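Local structure of exodeoxyribonuclease (2JC5) at residues Y109-S114 / Q120-R125; E177-V182 / I220-V225. The protein is an AP endonuclease of the ExoA family that probably cuts the DNA backbone at abasic sites during repair, using magnesium or manganese. All coordinates share one frame; numbering follows the deposited sequence. Where two conformers were deposited one is given.

Contact 1 (Y109-S114 / Q120-R125). With BCN (bicine), chain C.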
loop_
_atom_site.group_PDB
_atom_site.type_symbol
_atom_site.label_atom_id
_atom_site.label_comp_id
_atom_site.label_asym_id
_atom_site.label_seq_id
_atom_site.Cartn_x
_atom_site.Cartn_y
_atom_site.Cartn_z
ATOM N N TYR A 109 -3.089 4.564 2.096
ATOM C CA TYR A 109 -2.206 5.590 1.572
ATOM C C TYR A 109 -1.867 6.524 2.723
ATOM O O TYR A 109 -2.653 7.412 3.085
ATOM C CB TYR A 109 -2.848 6.340 0.420
ATOM C CG TYR A 109 -1.971 7.372 -0.249
ATOM C CD1 TYR A 109 -0.601 7.188 -0.396
ATOM C CD2 TYR A 109 -2.517 8.531 -0.728
ATOM C CE1 TYR A 109 0.174 8.116 -1.012
ATOM C CE2 TYR A 109 -1.742 9.480 -1.335
ATOM C CZ TYR A 109 -0.398 9.275 -1.481
ATOM O OH TYR A 109 0.377 10.235 -2.098
ATOM N N LEU A 110 -0.701 6.287 3.318
ATOM C CA LEU A 110 -0.263 7.047 4.487
ATOM C C LEU A 110 0.232 8.431 4.041
ATOM O O LEU A 110 0.871 8.537 3.017
ATOM C CB LEU A 110 0.817 6.253 5.211
ATOM C CG LEU A 110 1.048 6.515 6.684
ATOM C CD1 LEU A 110 1.504 5.227 7.382
ATOM C CD2 LEU A 110 2.076 7.631 6.839
ATOM N N PRO A 111 -0.128 9.511 4.756
ATOM C CA PRO A 111 0.286 10.848 4.323
ATOM C C PRO A 111 1.798 10.999 4.171
ATOM O O PRO A 111 2.563 10.442 4.979
ATOM C CB PRO A 111 -0.201 11.756 5.470
ATOM C CG PRO A 111 -1.292 11.020 6.107
ATOM C CD PRO A 111 -0.925 9.570 5.995
ATOM N N SER A 112 2.226 11.722 3.149
ATOM C CA SER A 112 3.625 12.082 2.988
ATOM C C SER A 112 3.900 13.367 3.755
ATOM O O SER A 112 3.013 14.202 3.932
ATOM C CB SER A 112 3.977 12.255 1.523
ATOM O OG SER A 112 3.096 13.164 0.916
ATOM N N GLY A 113 5.129 13.522 4.222
ATOM C CA GLY A 113 5.515 14.686 5.009
ATOM C C GLY A 113 6.538 15.598 4.380
ATOM O O GLY A 113 6.817 16.641 4.938
ATOM N N SER A 114 7.088 15.248 3.216
ATOM C CA SER A 114 8.225 16.010 2.680
ATOM C C SER A 114 7.856 17.387 2.148
ATOM O O SER A 114 8.742 18.239 1.962
ATOM C CB SER A 114 8.978 15.204 1.620
ATOM O OG SER A 114 8.191 14.983 0.489
ATOM N N GLN A 120 4.099 17.052 7.626
ATOM C CA GLN A 120 4.818 16.113 8.511
ATOM C C GLN A 120 4.032 15.942 9.795
ATOM O O GLN A 120 3.944 14.855 10.323
ATOM C CB GLN A 120 6.275 16.494 8.783
ATOM C CG GLN A 120 7.051 15.504 9.671
ATOM C CD GLN A 120 7.268 14.169 8.975
ATOM O OE1 GLN A 120 7.638 14.149 7.814
ATOM N NE2 GLN A 120 7.022 13.063 9.667
ATOM N N GLN A 121 3.439 17.026 10.294
ATOM C CA GLN A 121 2.598 16.915 11.493
ATOM C C GLN A 121 1.343 16.091 11.262
ATOM O O GLN A 121 0.989 15.264 12.094
ATOM C CB GLN A 121 2.250 18.296 12.050
ATOM C CG GLN A 121 3.415 18.934 12.765
ATOM C CD GLN A 121 3.860 18.128 13.982
ATOM O OE1 GLN A 121 3.047 17.748 14.835
ATOM N NE2 GLN A 121 5.158 17.854 14.062
ATOM N N VAL A 122 0.669 16.298 10.136
ATOM C CA VAL A 122 -0.468 15.427 9.765
ATOM C C VAL A 122 -0.017 13.964 9.725
ATOM O O VAL A 122 -0.714 13.084 10.218
ATOM C CB VAL A 122 -1.109 15.818 8.397
ATOM C CG1 VAL A 122 -2.097 14.755 7.910
ATOM C CG2 VAL A 122 -1.772 17.189 8.507
ATOM N N LYS A 123 1.156 13.711 9.136
ATOM C CA LYS A 123 1.666 12.369 9.033
ATOM C C LYS A 123 1.848 11.773 10.419
ATOM O O LYS A 123 1.402 10.662 10.676
ATOM C CB LYS A 123 2.966 12.354 8.227
ATOM C CG LYS A 123 3.596 10.990 8.020
ATOM C CD LYS A 123 4.829 11.118 7.143
ATOM C CE LYS A 123 5.385 9.790 6.732
ATOM N NZ LYS A 123 6.709 9.887 6.018
ATOM N N TYR A 124 2.476 12.518 11.331
ATOM C CA TYR A 124 2.636 12.006 12.693
ATOM C C TYR A 124 1.303 11.798 13.401
ATOM O O TYR A 124 1.149 10.815 14.104
ATOM C CB TYR A 124 3.532 12.906 13.541
ATOM C CG TYR A 124 5.019 12.756 13.281
ATOM C CD1 TYR A 124 5.609 11.496 13.227
ATOM C CD2 TYR A 124 5.842 13.872 13.160
ATOM C CE1 TYR A 124 6.972 11.344 13.039
ATOM C CE2 TYR A 124 7.218 13.732 12.978
ATOM C CZ TYR A 124 7.766 12.457 12.905
ATOM O OH TYR A 124 9.121 12.302 12.719
ATOM N N ARG A 125 0.340 12.701 13.227
ATOM C CA ARG A 125 -0.981 12.473 13.800
ATOM C C ARG A 125 -1.656 11.224 13.198
ATOM O O ARG A 125 -2.336 10.474 13.893
ATOM C CB ARG A 125 -1.847 13.729 13.657
ATOM C CG ARG A 125 -1.349 14.863 14.541
ATOM C CD ARG A 125 -2.366 15.962 14.702
ATOM N NE ARG A 125 -2.560 16.720 13.467
ATOM C CZ ARG A 125 -3.570 16.568 12.611
ATOM N NH1 ARG A 125 -4.526 15.669 12.824
ATOM N NH2 ARG A 125 -3.633 17.335 11.527
HETATM N N1 BCN C . 8.724 10.523 0.566
HETATM C C1 BCN C . 8.029 10.200 1.834
HETATM C C2 BCN C . 7.354 11.399 2.455
HETATM O O21 BCN C . 6.644 11.207 3.484
HETATM O O22 BCN C . 7.516 12.515 1.934
HETATM C C3 BCN C . 8.061 9.958 -0.619
HETATM C C4 BCN C . 7.058 10.962 -1.152
HETATM O O4 BCN C . 7.642 12.269 -1.379
HETATM C C5 BCN C . 10.168 10.102 0.621
HETATM C C6 BCN C . 11.030 11.013 -0.242
HETATM O O6 BCN C . 10.627 12.381 -0.145
#
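Lys123 reaches from helix 117-139 across the loop that follows strand 103-109; its CG, CD and CE crowd the carbonyl oxygen of Pro111 (CD 3.2 Å from Pro111 O), which is buried with no hydrogen-bond partner in the model. Leu110 meets the same chain almost at a right angle, its CD2 3.9 Å from Lys123 CG, while the ring atom Pro111 CG packs on Val122 CG1 at 4.2 Å. Because CG is anti to the backbone N (chi1 -179°) and every later torsion is also extended, the lysine spans the distance from the helix to the bound bicine. There its NZ donates to the carboxylate oxygen O21 of bicine (2.9 Å), which also accepts a nearly straight bond from Gly113 N. The second oxygen, O22, is held by Ser114 through both the backbone N (3.0 Å) and the hydroxyl OG (2.9 Å). Farther out, Glu175 forms a salt bridge with Lys123 NZ, and Ser169 OG and Asn151 O bond to the same nitrogen, so the ammonium has four polar partners, counting the carboxylate. The Gln120 chain bends at chi2 (68°), which brings OE1 within 3.6 Å of Gly113 CA; its amide is held by Ser169 and Glu175. From the two segments, two backbone N-H groups, a hydroxyl and a lysine thus converge on one carboxylate, and Ser169 OG also bonds bicine. Beside Asn151, the predicted transition-state stabiliser, this setting suits an anion, consistent with a DNA phosphate site.

Contact 2 (E177-V182 / I220-V225); sequences EWIGKV and IDYQMV
Ile179 and Val182, one turn apart on helix 173-184, face Tyr222 and Met224 of strand 217-225; no hydrogen bond crosses the contact, which is almost wholly apolar. CG2 of Ile179 touches both strand residues, lying 4.3 Å from Met224 CE and 4.2 Å from Tyr222 OH, and CD1 adds an oblique approach to the Tyr222 ring, 4.4 Å from CZ. Val182 adds a single branch, CG1, at 4.5 Å from the same Met224 CE, so the methionine methyl is the point where both helix residues converge. Met224 bends at both chi1 and chi2 (-67° and -71°) before its last torsion extends, and this path carries CE across to the helix. Among the aromatic groups, the Tyr222 ring meets Trp150 edge-to-face, and on the helix Val182 CG2 sits over the rim of one face of the Trp178 ring, 3.7 Å above its plane.

The axes of helix 177-182 and strand 221-225 come no closer than 11.8 Å and their directions differ by 38°, which leaves side chains alone to fill the interface. This is the layering of the DNase I-like fold, a β-sandwich flanked by helices: Tyr222 and Met224 alternate along the strand with Asp221 and Gln223, whose side chains leave on the other side. Gln223 there bonds to Ile4 O and Tyr254 OH, joining the second sheet.

Polar interactions lie around this apolar patch. Tyr222 OH bonds to Ile152 O, which helps hold the phenol beside the isoleucine. Asp221, predicted to be important for catalysis, bonds through OD2 to His247 ND1 and Thr203 OG1.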
loop_
_atom_site.group_PDB
_atom_site.type_symbol
_atom_site.label_atom_id
_atom_site.label_comp_id
_atom_site.label_asym_id
_atom_site.label_seq_id
_atom_site.Cartn_x
_atom_site.Cartn_y
_atom_site.Cartn_z
ATOM N N GLU A 177 11.197 4.249 13.942
ATOM C CA GLU A 177 10.840 3.642 15.229
ATOM C C GLU A 177 9.391 3.173 15.217
ATOM O O GLU A 177 9.078 2.113 15.748
ATOM C CB GLU A 177 11.083 4.596 16.406
ATOM C CG GLU A 177 10.808 3.965 17.777
ATOM N N TRP A 178 8.514 3.973 14.624
ATOM C CA TRP A 178 7.096 3.663 14.576
ATOM C C TRP A 178 6.855 2.372 13.774
ATOM O O TRP A 178 6.151 1.472 14.252
ATOM C CB TRP A 178 6.303 4.861 14.024
ATOM C CG TRP A 178 4.832 4.669 14.064
ATOM C CD1 TRP A 178 3.974 4.986 15.088
ATOM C CD2 TRP A 178 4.020 4.095 13.028
ATOM N NE1 TRP A 178 2.691 4.632 14.753
ATOM C CE2 TRP A 178 2.685 4.092 13.498
ATOM C CE3 TRP A 178 4.289 3.584 11.749
ATOM C CZ2 TRP A 178 1.625 3.606 12.741
ATOM C CZ3 TRP A 178 3.231 3.101 10.998
ATOM C CH2 TRP A 178 1.912 3.108 11.500
ATOM N N ILE A 179 7.463 2.259 12.588
ATOM C CA ILE A 179 7.372 1.021 11.806
ATOM C C ILE A 179 7.927 -0.153 12.596
ATOM O O ILE A 179 7.360 -1.239 12.589
ATOM C CB ILE A 179 8.144 1.109 10.447
ATOM C CG1 ILE A 179 7.430 2.063 9.480
ATOM C CG2 ILE A 179 8.330 -0.293 9.790
ATOM C CD1 ILE A 179 6.160 1.502 8.809
ATOM N N GLY A 180 9.044 0.062 13.285
ATOM C CA GLY A 180 9.623 -0.986 14.103
ATOM C C GLY A 180 8.677 -1.481 15.186
ATOM O O GLY A 180 8.629 -2.674 15.482
ATOM N N LYS A 181 7.905 -0.570 15.762
ATOM C CA LYS A 181 6.914 -0.951 16.779
ATOM C C LYS A 181 5.756 -1.742 16.169
ATOM O O LYS A 181 5.295 -2.728 16.739
ATOM C CB LYS A 181 6.385 0.272 17.533
ATOM C CG LYS A 181 7.366 0.932 18.485
ATOM C CD LYS A 181 6.701 2.147 19.128
ATOM N N VAL A 182 5.286 -1.316 15.003
ATOM C CA VAL A 182 4.229 -2.054 14.319
ATOM C C VAL A 182 4.649 -3.514 14.084
ATOM O O VAL A 182 3.857 -4.447 14.269
ATOM C CB VAL A 182 3.870 -1.370 12.990
ATOM C CG1 VAL A 182 2.969 -2.288 12.119
ATOM C CG2 VAL A 182 3.192 -0.014 13.258
ATOM N N ILE A 220 9.049 1.829 0.346
ATOM C CA ILE A 220 8.025 2.491 1.156
ATOM C C ILE A 220 6.637 1.853 1.019
ATOM O O ILE A 220 5.707 2.277 1.704
ATOM C CB ILE A 220 7.980 4.011 0.894
ATOM C CG1 ILE A 220 7.729 4.305 -0.588
ATOM C CG2 ILE A 220 9.265 4.673 1.401
ATOM C CD1 ILE A 220 7.488 5.801 -0.897
ATOM N N ASP A 221 6.512 0.849 0.146
ATOM C CA ASP A 221 5.279 0.091 -0.036
ATOM C C ASP A 221 5.456 -1.243 0.655
ATOM O O ASP A 221 6.535 -1.842 0.586
ATOM C CB ASP A 221 4.998 -0.093 -1.517
ATOM C CG ASP A 221 4.799 1.236 -2.232
ATOM O OD1 ASP A 221 3.649 1.750 -2.235
ATOM O OD2 ASP A 221 5.778 1.785 -2.794
ATOM N N TYR A 222 4.411 -1.686 1.336
ATOM C CA TYR A 222 4.464 -2.891 2.165
ATOM C C TYR A 222 3.210 -3.722 2.017
ATOM O O TYR A 222 2.139 -3.206 1.701
ATOM C CB TYR A 222 4.526 -2.553 3.659
ATOM C CG TYR A 222 5.694 -1.772 4.159
ATOM C CD1 TYR A 222 5.775 -0.398 3.960
ATOM C CD2 TYR A 222 6.707 -2.383 4.880
ATOM C CE1 TYR A 222 6.843 0.317 4.427
ATOM C CE2 TYR A 222 7.768 -1.660 5.363
ATOM C CZ TYR A 222 7.826 -0.303 5.145
ATOM O OH TYR A 222 8.887 0.415 5.662
ATOM N N GLN A 223 3.344 -4.999 2.342
ATOM C CA GLN A 223 2.217 -5.826 2.789
ATOM C C GLN A 223 2.521 -6.238 4.219
ATOM O O GLN A 223 3.456 -6.989 4.457
ATOM C CB GLN A 223 2.026 -7.029 1.856
ATOM C CG GLN A 223 1.608 -6.603 0.447
ATOM C CD GLN A 223 1.016 -7.711 -0.441
ATOM O OE1 GLN A 223 0.531 -8.747 0.022
ATOM N NE2 GLN A 223 1.034 -7.462 -1.734
ATOM N N MET A 224 1.785 -5.662 5.168
ATOM C CA MET A 224 1.908 -6.032 6.579
ATOM C C MET A 224 0.862 -7.094 6.883
ATOM O O MET A 224 -0.309 -6.888 6.591
ATOM C CB MET A 224 1.686 -4.835 7.503
ATOM C CG MET A 224 2.758 -3.761 7.402
ATOM S SD MET A 224 4.325 -4.330 8.115
ATOM C CE MET A 224 5.169 -2.755 8.277
ATOM N N VAL A 225 1.279 -8.220 7.461
ATOM C CA VAL A 225 0.433 -9.410 7.523
ATOM C C VAL A 225 0.361 -9.976 8.945
ATOM O O VAL A 225 1.339 -9.937 9.700
ATOM C CB VAL A 225 0.969 -10.479 6.521
ATOM C CG1 VAL A 225 0.032 -11.672 6.404
ATOM C CG2 VAL A 225 1.177 -9.856 5.132
#

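How the contacts relate
Both contacts are buried and join a helix to a neighbouring element, but contact 1 forms part of the bicine pocket, about 15 Å from the centre of the chain, whereas contact 2 lies deeper, about 11 Å from it, in the layer between helix and sheet. Their centres are 15 Å apart and they do not touch. Contact 1 mixes aliphatic packing with charged and polar groups gathered round an anion; contact 2 relies on a few apolar contacts centred on Ile179 and Met224. The two helices are nevertheless connected, since Tyr131 and Leu134 of helix 117-139 touch Val182, and strands 103-109 and 217-225 belong to the same mixed sheet.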